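Local coordinates for protein backbone pilus subunit (Streptococcus pneumoniae, PDB 3RPK) that serves as the major backbone subunit of the pneumococcal pilus, a chain of Ig-like domains that is probably polymerised to form the pilus shaft, at residues Glu118-Ser123 with Gly135-Pro140; Lys16-Asp21 with Pro204-Tyr209; Asp21-Lys26 with Ala46-Ile51; Glu64-Asn69 with Thr91-Leu96. One frame throughout, in Å; residues are numbered along the deposited sequence.

From the N terminus, residues 16-21 come first, and they meet their partner 204-209 only after 182 intervening residues. Interaction 2 thus closes the longest loop and joins the end of strand 11-18 to a turn of the next domain. The other three lie within this span and follow one another in series without crossing. Interaction 3, sharing Asp21 with interaction 2, sets the start of helix 23-29 against the approach to strand 49-51, a sheet neighbour of strand 11-18. Interaction 4 then ties the end of strand 64-66 to the chain leading into strand 94-96. Interaction 1 closes the loop between strands 112-118 and 141-145, and touches interaction 2 through Lys16.

Interaction 1 (Glu118-Ser123 with Gly135-Pro140); sequences EIHSLS and GSKAVP
The carboxylate of Glu118, set against Lys137 and Ala138, probably belongs to an intramolecular isopeptide site of the kind found in Gram-positive pilins, here in the N-terminal Ig-like domain. The contact also draws together the neck of the long connection between two antiparallel sheet neighbours, strands 112-118 and 141-145. Glu118 sends an extended chain across the gap (CG anti to the backbone N, chi1 178°), laying its buried carboxylate along the backbone of the returning segment. OE1 rests against Lys137 CA at 3.4 Å, while OE2 accepts a weak, bent hydrogen bond of 3.3 Å from Ala138 N. The stronger partner of OE2 is Lys16, which forms a salt bridge with it and also binds Ser136 O, so one amino group links both sides of the neck.

OE1 has a second task: it takes the N-H of His120 ND1 at 2.9 Å, almost along its own C-O axis and only 3° out of the imidazole plane. This bond helps to fix the rotation of the ring, which Tyr125 also meets at about a right angle. At the ring edge, His120 CE1 lies 3.2 Å from Gly135 O. The Lys137 side chain crosses His120 nearly perpendicularly, its CB 3.7 Å from ND1. Bends at chi3 and chi4 fold the lysine back over His120, leaving Lys137 CE 3.7 Å from His120 CB.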
loop_
_atom_site.group_PDB
_atom_site.type_symbol
_atom_site.label_atom_id
_atom_site.label_comp_id
_atom_site.label_asym_id
_atom_site.label_seq_id
_atom_site.Cartn_x
_atom_site.Cartn_y
_atom_site.Cartn_z
ATOM N N GLU A 118 -25.968 -1.459 24.971
ATOM C CA GLU A 118 -26.827 -0.970 23.916
ATOM C C GLU A 118 -26.902 -2.064 22.851
ATOM O O GLU A 118 -25.857 -2.595 22.465
ATOM C CB GLU A 118 -26.286 0.348 23.316
ATOM C CG GLU A 118 -27.129 0.877 22.164
ATOM C CD GLU A 118 -26.432 1.749 21.132
ATOM O OE1 GLU A 118 -26.232 1.270 19.993
ATOM O OE2 GLU A 118 -26.139 2.927 21.436
ATOM N N ILE A 119 -28.133 -2.431 22.406
ATOM C CA ILE A 119 -28.307 -3.385 21.311
ATOM C C ILE A 119 -28.505 -2.511 20.060
ATOM O O ILE A 119 -29.615 -2.041 19.760
ATOM C CB ILE A 119 -29.381 -4.481 21.520
ATOM C CG1 ILE A 119 -29.323 -5.101 22.915
ATOM C CG2 ILE A 119 -29.296 -5.550 20.424
ATOM C CD1 ILE A 119 -27.921 -5.745 23.369
ATOM N N HIS A 120 -27.364 -2.203 19.419
ATOM C CA HIS A 120 -27.242 -1.345 18.258
ATOM C C HIS A 120 -28.127 -1.771 17.096
ATOM O O HIS A 120 -28.702 -0.908 16.436
ATOM C CB HIS A 120 -25.762 -1.247 17.847
ATOM C CG HIS A 120 -25.470 -0.159 16.856
ATOM N ND1 HIS A 120 -25.562 1.184 17.201
ATOM C CD2 HIS A 120 -25.086 -0.251 15.563
ATOM C CE1 HIS A 120 -25.241 1.858 16.113
ATOM N NE2 HIS A 120 -24.930 1.042 15.105
ATOM N N SER A 121 -28.241 -3.094 16.851
ATOM C CA SER A 121 -29.029 -3.632 15.739
ATOM C C SER A 121 -30.531 -3.414 15.929
ATOM O O SER A 121 -31.257 -3.313 14.945
ATOM C CB SER A 121 -28.730 -5.116 15.528
ATOM O OG SER A 121 -29.541 -5.941 16.352
ATOM N N LEU A 122 -30.986 -3.364 17.189
ATOM C CA LEU A 122 -32.389 -3.179 17.587
ATOM C C LEU A 122 -32.798 -1.686 17.648
ATOM O O LEU A 122 -33.991 -1.358 17.695
ATOM C CB LEU A 122 -32.609 -3.871 18.952
ATOM C CG LEU A 122 -33.251 -5.286 18.980
ATOM C CD1 LEU A 122 -32.861 -6.148 17.787
ATOM C CD2 LEU A 122 -32.888 -6.016 20.262
ATOM N N SER A 123 -31.807 -0.792 17.584
ATOM C CA SER A 123 -32.031 0.642 17.682
ATOM C C SER A 123 -32.234 1.343 16.348
ATOM O O SER A 123 -31.650 0.934 15.351
ATOM C CB SER A 123 -30.896 1.291 18.462
ATOM O OG SER A 123 -30.571 0.515 19.605
ATOM N N GLY A 135 -25.338 6.577 14.130
ATOM C CA GLY A 135 -24.305 6.802 15.123
ATOM C C GLY A 135 -23.571 5.556 15.551
ATOM O O GLY A 135 -23.822 4.461 15.042
ATOM N N SER A 136 -22.641 5.748 16.489
ATOM C CA SER A 136 -21.798 4.721 17.082
ATOM C C SER A 136 -22.471 4.180 18.341
ATOM O O SER A 136 -23.035 4.974 19.105
ATOM C CB SER A 136 -20.436 5.309 17.441
ATOM O OG SER A 136 -19.409 4.360 17.217
ATOM N N LYS A 137 -22.410 2.837 18.563
ATOM C CA LYS A 137 -22.962 2.158 19.742
ATOM C C LYS A 137 -22.285 2.680 21.012
ATOM O O LYS A 137 -21.153 3.130 20.938
ATOM C CB LYS A 137 -22.847 0.622 19.624
ATOM C CG LYS A 137 -21.436 0.099 19.360
ATOM C CD LYS A 137 -21.336 -1.417 19.366
ATOM C CE LYS A 137 -22.153 -2.141 18.313
ATOM N NZ LYS A 137 -21.816 -1.697 16.936
ATOM N N ALA A 138 -22.973 2.667 22.159
ATOM C CA ALA A 138 -22.405 3.184 23.399
ATOM C C ALA A 138 -21.459 2.238 24.114
ATOM O O ALA A 138 -21.607 1.005 24.061
ATOM C CB ALA A 138 -23.512 3.606 24.341
ATOM N N VAL A 139 -20.514 2.839 24.846
ATOM C CA VAL A 139 -19.559 2.126 25.680
ATOM C C VAL A 139 -20.412 1.537 26.805
ATOM O O VAL A 139 -21.266 2.277 27.315
ATOM C CB VAL A 139 -18.432 3.088 26.178
ATOM C CG1 VAL A 139 -17.744 2.578 27.438
ATOM C CG2 VAL A 139 -17.405 3.322 25.083
ATOM N N PRO A 140 -20.293 0.213 27.129
ATOM C CA PRO A 140 -21.124 -0.362 28.220
ATOM C C PRO A 140 -20.993 0.407 29.555
ATOM O O PRO A 140 -19.900 0.894 29.907
ATOM C CB PRO A 140 -20.661 -1.826 28.320
ATOM C CG PRO A 140 -19.931 -2.084 27.081
ATOM C CD PRO A 140 -19.343 -0.789 26.611
#

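Interaction 2 (Lys16-Asp21 with Pro204-Tyr209); sequences KLLATD and PALANY
Leu206, at the third position of a type II beta turn (Pro204 to Ala207), projects from the second, Cna-B-like domain against Leu18, Ala19 and Thr20, where strand 11-18 of the N-terminal domain runs out. The contact is therefore a small junction between consecutive domains of the pilin, made mainly by Leu206, with Asn208 beside it. Farther back on the strand, Lys16 bonds Glu118 and Asn159, probably as part of an isopeptide site.

The close-packed part is mainly aliphatic, packed partly on the Ala19 carbonyl. The two leucine methyls spread along one side of the chain: CD1 of Leu206 approaches Ala19 O at 3.8 Å and CD2 of Leu18 at 4.1 Å, whereas CD2 of Leu206 meets CG2 of Thr20 at 3.7 Å. Both Leu18 and Thr20 cross the Leu206 side chain at about a right angle. In Thr20 the methyl group lies anti to the carbonyl carbon, with OG1 between backbone N and carbonyl carbon (chi1 76°), so the apolar branch is the one offered to Leu206. The turn itself is held to its own domain by backbone hydrogen bonds between Leu206 and Gln267 and between Ala207 and Asp266.

Farther along, the contact slackens into a partly exposed polar fringe. Asp21 and Asn208 approach each other, but their carboxylate and amide planes stand 77° apart, and no hydrogen bond links the two segments here or elsewhere. The amide nitrogen comes nearest to the CB of Asp21: Asn208 ND2 is 3.5 Å from Asp21 CB, and 4.1 Å from Asp21 OD2.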
loop_
_atom_site.group_PDB
_atom_site.type_symbol
_atom_site.label_atom_id
_atom_site.label_comp_id
_atom_site.label_asym_id
_atom_site.label_seq_id
_atom_site.Cartn_x
_atom_site.Cartn_y
_atom_site.Cartn_z
ATOM N N LYS A 16 -29.079 8.537 25.539
ATOM C CA LYS A 16 -28.170 8.356 24.417
ATOM C C LYS A 16 -27.949 9.752 23.767
ATOM O O LYS A 16 -28.903 10.483 23.483
ATOM C CB LYS A 16 -28.729 7.338 23.408
ATOM C CG LYS A 16 -27.897 7.230 22.129
ATOM C CD LYS A 16 -26.797 6.229 22.262
ATOM C CE LYS A 16 -25.926 6.228 21.052
ATOM N NZ LYS A 16 -24.972 5.087 21.118
ATOM N N LEU A 17 -26.697 10.119 23.569
ATOM C CA LEU A 17 -26.357 11.399 22.965
ATOM C C LEU A 17 -25.421 11.219 21.794
ATOM O O LEU A 17 -24.649 10.260 21.744
ATOM C CB LEU A 17 -25.656 12.318 23.981
ATOM C CG LEU A 17 -26.326 12.572 25.330
ATOM C CD1 LEU A 17 -25.330 13.154 26.299
ATOM C CD2 LEU A 17 -27.582 13.469 25.202
ATOM N N LEU A 18 -25.496 12.156 20.843
ATOM C CA LEU A 18 -24.566 12.234 19.730
ATOM C C LEU A 18 -23.958 13.600 19.891
ATOM O O LEU A 18 -24.604 14.619 19.631
ATOM C CB LEU A 18 -25.193 12.023 18.350
ATOM C CG LEU A 18 -25.323 10.575 17.864
ATOM C CD1 LEU A 18 -25.847 10.540 16.432
ATOM C CD2 LEU A 18 -23.994 9.785 17.987
ATOM N N ALA A 19 -22.779 13.619 20.498
ATOM C CA ALA A 19 -22.066 14.845 20.787
ATOM C C ALA A 19 -20.604 14.700 20.455
ATOM O O ALA A 19 -20.105 13.601 20.190
ATOM C CB ALA A 19 -22.249 15.220 22.251
ATOM N N THR A 20 -19.926 15.826 20.447
ATOM C CA THR A 20 -18.507 15.901 20.183
ATOM C C THR A 20 -17.828 15.608 21.519
ATOM O O THR A 20 -18.481 15.695 22.560
ATOM C CB THR A 20 -18.164 17.334 19.695
ATOM O OG1 THR A 20 -18.150 18.236 20.804
ATOM C CG2 THR A 20 -19.135 17.853 18.651
ATOM N N ASP A 21 -16.531 15.270 21.500
ATOM C CA ASP A 21 -15.755 15.143 22.725
ATOM C C ASP A 21 -15.390 16.605 22.985
ATOM O O ASP A 21 -14.872 17.299 22.096
ATOM C CB ASP A 21 -14.515 14.270 22.513
ATOM C CG ASP A 21 -14.813 12.825 22.185
ATOM O OD1 ASP A 21 -15.986 12.406 22.345
ATOM O OD2 ASP A 21 -13.867 12.101 21.801
ATOM N N PRO A 204 -14.889 9.136 10.381
ATOM C CA PRO A 204 -16.210 9.042 11.026
ATOM C C PRO A 204 -16.771 10.350 11.583
ATOM O O PRO A 204 -16.006 11.259 11.925
ATOM C CB PRO A 204 -15.970 8.014 12.133
ATOM C CG PRO A 204 -14.526 8.126 12.440
ATOM C CD PRO A 204 -13.879 8.348 11.127
ATOM N N ALA A 205 -18.113 10.445 11.699
ATOM C CA ALA A 205 -18.763 11.634 12.258
ATOM C C ALA A 205 -18.250 11.896 13.692
ATOM O O ALA A 205 -17.793 10.954 14.359
ATOM C CB ALA A 205 -20.276 11.448 12.265
ATOM N N LEU A 206 -18.258 13.173 14.133
ATOM C CA LEU A 206 -17.863 13.601 15.483
ATOM C C LEU A 206 -16.459 13.144 15.952
ATOM O O LEU A 206 -16.217 13.022 17.149
ATOM C CB LEU A 206 -18.967 13.206 16.491
ATOM C CG LEU A 206 -20.390 13.696 16.154
ATOM C CD1 LEU A 206 -21.453 12.791 16.766
ATOM C CD2 LEU A 206 -20.579 15.145 16.570
ATOM N N ALA A 207 -15.523 12.928 15.011
ATOM C CA ALA A 207 -14.157 12.492 15.289
ATOM C C ALA A 207 -13.421 13.566 16.073
ATOM O O ALA A 207 -13.769 14.733 15.971
ATOM C CB ALA A 207 -13.429 12.204 13.977
ATOM N N ASN A 208 -12.447 13.187 16.889
ATOM C CA ASN A 208 -11.656 14.175 17.615
ATOM C C ASN A 208 -10.178 13.805 17.452
ATOM O O ASN A 208 -9.526 13.358 18.392
ATOM C CB ASN A 208 -12.100 14.302 19.075
ATOM C CG ASN A 208 -11.485 15.465 19.844
ATOM O OD1 ASN A 208 -11.059 16.491 19.284
ATOM N ND2 ASN A 208 -11.456 15.343 21.166
ATOM N N TYR A 209 -9.678 13.930 16.217
ATOM C CA TYR A 209 -8.314 13.570 15.860
ATOM C C TYR A 209 -7.336 14.680 16.117
ATOM O O TYR A 209 -7.598 15.838 15.783
ATOM C CB TYR A 209 -8.217 13.127 14.384
ATOM C CG TYR A 209 -8.978 11.874 14.019
ATOM C CD1 TYR A 209 -9.142 10.843 14.934
ATOM C CD2 TYR A 209 -9.452 11.675 12.724
ATOM C CE1 TYR A 209 -9.820 9.671 14.591
ATOM C CE2 TYR A 209 -10.119 10.501 12.365
ATOM C CZ TYR A 209 -10.298 9.498 13.302
ATOM O OH TYR A 209 -10.972 8.344 12.969
#

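Interaction 3 (Asp21-Lys26 with Ala46-Ile51); sequences DGDMDK and ANAKEI
Asp23 points its carboxylate from the first turn of helix 23-29 at the backbone of Ala46, Asn47 and Ala48, and the polar approaches centre on one of its oxygens. OD2 of Asp23 lies 3.1 Å from Ala48 N, and 3.8 Å from Asn47 N. With CG beside the backbone N and anti to the carbonyl carbon (chi1 -88°), the carboxylate leaves the helix toward this bend of the chain. Its position at the start of the helix would also be electrostatically favourable, a negative group beside the positive end of the helix dipole.

Charge enters a second time through Lys26, one turn on. Its chain, bent at chi3, carries NZ to within 4.1 Å of Ala46 N, a loose approach at the surface. NZ is 4.8 Å from OD1 of Asp23, so the opposite charges probably attract, if weakly.

The helix occupies part of the connection between two antiparallel neighbours of the Ig-like domain's mixed sheet, strands 11-18 and 49-51. Backbone bonds of Leu18 N with Lys49 O and of Ile51 N with Lys16 O join those strands directly.

Within the helix, backbone hydrogen bonding begins at the N-cap: Lys26 N donates to Gly22 O at 2.9 Å. Gly22, the N-cap residue, has a positive phi of 132°.

Van der Waals contact across the two segments is slight and sets a methyl against a carboxylate: Ala48, buried, brings its CB to 3.5 Å from OD2 of Asp23. Outside the segments, the neighbouring Pro45 also touches the aspartate side chain.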
loop_
_atom_site.group_PDB
_atom_site.type_symbol
_atom_site.label_atom_id
_atom_site.label_comp_id
_atom_site.label_asym_id
_atom_site.label_seq_id
_atom_site.Cartn_x
_atom_site.Cartn_y
_atom_site.Cartn_z
ATOM N N ASP A 21 -16.531 15.270 21.500
ATOM C CA ASP A 21 -15.755 15.143 22.725
ATOM C C ASP A 21 -15.390 16.605 22.985
ATOM O O ASP A 21 -14.872 17.299 22.096
ATOM C CB ASP A 21 -14.515 14.270 22.513
ATOM C CG ASP A 21 -14.813 12.825 22.185
ATOM O OD1 ASP A 21 -15.986 12.406 22.345
ATOM O OD2 ASP A 21 -13.867 12.101 21.801
ATOM N N GLY A 22 -15.786 17.090 24.142
ATOM C CA GLY A 22 -15.682 18.495 24.507
ATOM C C GLY A 22 -17.043 18.844 25.054
ATOM O O GLY A 22 -17.149 19.426 26.134
ATOM N N ASP A 23 -18.101 18.394 24.323
ATOM C CA ASP A 23 -19.514 18.452 24.701
ATOM C C ASP A 23 -19.734 17.277 25.665
ATOM O O ASP A 23 -20.389 17.448 26.681
ATOM C CB ASP A 23 -20.419 18.325 23.460
ATOM C CG ASP A 23 -20.745 19.628 22.742
ATOM O OD1 ASP A 23 -19.856 20.514 22.669
ATOM O OD2 ASP A 23 -21.868 19.740 22.204
HETATM N N MSE A 24 -19.121 16.109 25.372
HETATM C CA MSE A 24 -19.136 14.912 26.212
HETATM C C MSE A 24 -18.329 15.162 27.484
HETATM O O MSE A 24 -18.622 14.580 28.529
HETATM C CB MSE A 24 -18.550 13.711 25.462
HETATM C CG MSE A 24 -19.567 12.956 24.595
HETATM SE SE MSE A 24 -21.314 12.567 25.475
HETATM C CE MSE A 24 -20.728 11.481 27.097
ATOM N N ASP A 25 -17.317 16.039 27.390
ATOM C CA ASP A 25 -16.474 16.456 28.507
ATOM C C ASP A 25 -17.196 17.513 29.356
ATOM O O ASP A 25 -17.045 17.481 30.577
ATOM C CB ASP A 25 -15.113 16.952 28.006
ATOM C CG ASP A 25 -14.328 15.958 27.154
ATOM O OD1 ASP A 25 -14.785 14.795 27.008
ATOM O OD2 ASP A 25 -13.266 16.346 26.618
ATOM N N LYS A 26 -18.006 18.422 28.715
ATOM C CA LYS A 26 -18.849 19.453 29.366
ATOM C C LYS A 26 -19.859 18.715 30.296
ATOM O O LYS A 26 -20.044 19.126 31.443
ATOM C CB LYS A 26 -19.612 20.293 28.311
ATOM C CG LYS A 26 -19.099 21.709 28.046
ATOM C CD LYS A 26 -19.678 22.285 26.718
ATOM C CE LYS A 26 -19.959 23.787 26.690
ATOM N NZ LYS A 26 -20.933 24.175 25.605
ATOM N N ALA A 46 -24.416 22.884 23.788
ATOM C CA ALA A 46 -24.883 23.636 22.628
ATOM C C ALA A 46 -25.362 22.827 21.399
ATOM O O ALA A 46 -26.566 22.807 21.111
ATOM C CB ALA A 46 -23.736 24.530 22.164
ATOM N N ASN A 47 -24.430 22.098 20.748
ATOM C CA ASN A 47 -24.666 21.266 19.569
ATOM C C ASN A 47 -24.954 19.773 19.908
ATOM O O ASN A 47 -25.308 19.019 19.000
ATOM C CB ASN A 47 -23.511 21.371 18.556
ATOM C CG ASN A 47 -23.555 22.622 17.696
ATOM O OD1 ASN A 47 -23.998 22.602 16.533
ATOM N ND2 ASN A 47 -23.068 23.729 18.238
ATOM N N ALA A 48 -24.817 19.353 21.187
ATOM C CA ALA A 48 -25.071 17.968 21.619
ATOM C C ALA A 48 -26.543 17.611 21.441
ATOM O O ALA A 48 -27.414 18.352 21.875
ATOM C CB ALA A 48 -24.665 17.786 23.076
ATOM N N LYS A 49 -26.825 16.507 20.780
ATOM C CA LYS A 49 -28.210 16.114 20.562
ATOM C C LYS A 49 -28.564 14.763 21.164
ATOM O O LYS A 49 -27.764 13.823 21.113
ATOM C CB LYS A 49 -28.637 16.258 19.101
ATOM C CG LYS A 49 -27.855 15.428 18.104
ATOM C CD LYS A 49 -27.661 16.189 16.806
ATOM C CE LYS A 49 -26.308 16.863 16.733
ATOM N NZ LYS A 49 -26.092 17.524 15.422
ATOM N N GLU A 50 -29.742 14.710 21.816
ATOM C CA GLU A 50 -30.270 13.529 22.485
ATOM C C GLU A 50 -31.027 12.714 21.450
ATOM O O GLU A 50 -31.727 13.265 20.579
ATOM C CB GLU A 50 -31.161 13.913 23.682
ATOM C CG GLU A 50 -31.222 12.846 24.764
ATOM C CD GLU A 50 -31.878 13.235 26.077
ATOM O OE1 GLU A 50 -32.497 12.352 26.714
ATOM O OE2 GLU A 50 -31.771 14.416 26.476
ATOM N N ILE A 51 -30.846 11.397 21.521
ATOM C CA ILE A 51 -31.419 10.489 20.557
ATOM C C ILE A 51 -32.368 9.504 21.168
ATOM O O ILE A 51 -32.064 8.890 22.182
ATOM C CB ILE A 51 -30.281 9.879 19.697
ATOM C CG1 ILE A 51 -29.940 10.827 18.531
ATOM C CG2 ILE A 51 -30.627 8.511 19.140
ATOM C CD1 ILE A 51 -28.816 11.699 18.737
#

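Interaction 4 (Glu64-Asn69 with Thr91-Leu96); sequences EIIDEN and TAMKKL
An inverse gamma turn centred on Met93, present here as selenomethionine, leads toward strand 94-96 just where that chain meets Ile66 at the end of strand 64-66. Met93 N donates a hydrogen bond of 3.0 Å to Ile66 O. Ile66 and Met93 also make backbone bonds to Trp58, so both sides of the contact are tied to strand 55-59 of the Ig-like domain.

Apolar groups flank this bond. The Met93 side chain is extended throughout, its CG anti to the backbone N (chi1 -161°), and runs alongside Ile66 in the same direction until SE reaches Ile66 CD1 at 3.8 Å. Ile65 CG2 meets Ala92 CB at 3.6 Å, next to Leu73.

The polar end is different in character. Asp67 OD1 stands 3.0 Å from Thr91 OG1, while the other oxygen, OD2, is gripped by Asn69 ND2 at 2.9 Å and more weakly by Asn69 N. Glu68, folded over by its bend at chi2, brings OE2 to 3.4 Å from Thr91 O. Two acceptors facing each other gain nothing, so at this partly exposed margin solvent probably offsets the repulsion; the clear cohesive contacts between the segments are the Met93-Ile66 hydrogen bond and the packing of Ile65, Ile66, Ala92 and Met93.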
loop_
_atom_site.group_PDB
_atom_site.type_symbol
_atom_site.label_atom_id
_atom_site.label_comp_id
_atom_site.label_asym_id
_atom_site.label_seq_id
_atom_site.Cartn_x
_atom_site.Cartn_y
_atom_site.Cartn_z
ATOM N N GLU A 64 -24.598 -11.259 32.470
ATOM C CA GLU A 64 -25.844 -12.002 32.225
ATOM C C GLU A 64 -27.051 -11.067 32.231
ATOM O O GLU A 64 -27.243 -10.345 33.212
ATOM C CB GLU A 64 -26.074 -13.117 33.258
ATOM C CG GLU A 64 -24.892 -14.035 33.528
ATOM C CD GLU A 64 -25.009 -14.781 34.849
ATOM O OE1 GLU A 64 -24.192 -14.530 35.765
ATOM O OE2 GLU A 64 -25.936 -15.615 34.971
ATOM N N ILE A 65 -27.883 -11.104 31.152
ATOM C CA ILE A 65 -29.118 -10.333 31.008
ATOM C C ILE A 65 -30.003 -10.617 32.228
ATOM O O ILE A 65 -30.163 -11.776 32.626
ATOM C CB ILE A 65 -29.828 -10.681 29.672
ATOM C CG1 ILE A 65 -29.102 -10.034 28.492
ATOM C CG2 ILE A 65 -31.330 -10.313 29.671
ATOM C CD1 ILE A 65 -29.207 -10.821 27.178
ATOM N N ILE A 66 -30.537 -9.535 32.836
ATOM C CA ILE A 66 -31.378 -9.585 34.035
ATOM C C ILE A 66 -32.843 -9.136 33.874
ATOM O O ILE A 66 -33.171 -8.190 33.152
ATOM C CB ILE A 66 -30.710 -8.913 35.263
ATOM C CG1 ILE A 66 -30.495 -7.402 35.061
ATOM C CG2 ILE A 66 -29.438 -9.625 35.653
ATOM C CD1 ILE A 66 -31.056 -6.536 36.165
ATOM N N ASP A 67 -33.690 -9.815 34.641
ATOM C CA ASP A 67 -35.105 -9.598 34.872
ATOM C C ASP A 67 -35.192 -8.337 35.798
ATOM O O ASP A 67 -34.171 -7.931 36.373
ATOM C CB ASP A 67 -35.645 -10.892 35.541
ATOM C CG ASP A 67 -36.975 -10.859 36.257
ATOM O OD1 ASP A 67 -38.026 -10.931 35.566
ATOM O OD2 ASP A 67 -36.973 -10.901 37.507
ATOM N N GLU A 68 -36.384 -7.698 35.913
ATOM C CA GLU A 68 -36.596 -6.473 36.713
ATOM C C GLU A 68 -36.328 -6.636 38.199
ATOM O O GLU A 68 -36.055 -5.648 38.869
ATOM C CB GLU A 68 -37.985 -5.874 36.470
ATOM C CG GLU A 68 -38.283 -5.518 35.013
ATOM C CD GLU A 68 -38.704 -6.644 34.073
ATOM O OE1 GLU A 68 -39.007 -7.764 34.554
ATOM O OE2 GLU A 68 -38.735 -6.396 32.845
ATOM N N ASN A 69 -36.399 -7.877 38.706
ATOM C CA ASN A 69 -36.134 -8.257 40.097
ATOM C C ASN A 69 -34.664 -8.635 40.291
ATOM O O ASN A 69 -34.265 -9.001 41.393
ATOM C CB ASN A 69 -37.036 -9.429 40.525
ATOM C CG ASN A 69 -38.493 -9.254 40.196
ATOM O OD1 ASN A 69 -39.131 -8.313 40.861
ATOM N ND2 ASN A 69 -39.052 -9.928 39.325
ATOM N N THR A 91 -38.853 -11.418 29.136
ATOM C CA THR A 91 -38.874 -10.904 30.505
ATOM C C THR A 91 -37.671 -9.964 30.825
ATOM O O THR A 91 -37.581 -9.460 31.941
ATOM C CB THR A 91 -39.100 -12.100 31.478
ATOM O OG1 THR A 91 -39.088 -11.680 32.844
ATOM C CG2 THR A 91 -38.110 -13.247 31.258
ATOM N N ALA A 92 -36.772 -9.713 29.849
ATOM C CA ALA A 92 -35.567 -8.903 30.045
ATOM C C ALA A 92 -35.790 -7.420 30.313
ATOM O O ALA A 92 -36.799 -6.835 29.899
ATOM C CB ALA A 92 -34.587 -9.103 28.897
HETATM N N MSE A 93 -34.823 -6.812 31.001
HETATM C CA MSE A 93 -34.850 -5.409 31.354
HETATM C C MSE A 93 -34.330 -4.581 30.184
HETATM O O MSE A 93 -33.217 -4.057 30.227
HETATM C CB MSE A 93 -34.023 -5.187 32.620
HETATM C CG MSE A 93 -34.318 -3.884 33.341
HETATM SE SE MSE A 93 -33.654 -3.958 35.201
HETATM C CE MSE A 93 -34.162 -2.129 35.728
ATOM N N LYS A 94 -35.150 -4.473 29.134
ATOM C CA LYS A 94 -34.853 -3.701 27.933
ATOM C C LYS A 94 -35.887 -2.589 27.753
ATOM O O LYS A 94 -37.087 -2.819 27.933
ATOM C CB LYS A 94 -34.770 -4.601 26.675
ATOM C CG LYS A 94 -36.001 -5.468 26.401
ATOM C CD LYS A 94 -35.838 -6.318 25.152
ATOM C CE LYS A 94 -36.849 -7.450 25.084
ATOM N NZ LYS A 94 -38.155 -7.035 24.502
ATOM N N LYS A 95 -35.427 -1.387 27.398
ATOM C CA LYS A 95 -36.295 -0.241 27.156
ATOM C C LYS A 95 -35.714 0.584 25.993
ATOM O O LYS A 95 -34.498 0.656 25.818
ATOM C CB LYS A 95 -36.407 0.608 28.444
ATOM C CG LYS A 95 -37.498 1.683 28.420
ATOM C CD LYS A 95 -38.358 1.707 29.676
ATOM C CE LYS A 95 -39.724 2.291 29.353
ATOM N NZ LYS A 95 -40.667 2.300 30.505
ATOM N N LEU A 96 -36.581 1.190 25.196
ATOM C CA LEU A 96 -36.153 2.047 24.102
ATOM C C LEU A 96 -36.148 3.500 24.569
ATOM O O LEU A 96 -37.083 3.918 25.253
ATOM C CB LEU A 96 -37.082 1.892 22.886
ATOM C CG LEU A 96 -36.962 0.611 22.059
ATOM C CD1 LEU A 96 -38.226 0.398 21.255
ATOM C CD2 LEU A 96 -35.732 0.656 21.130
#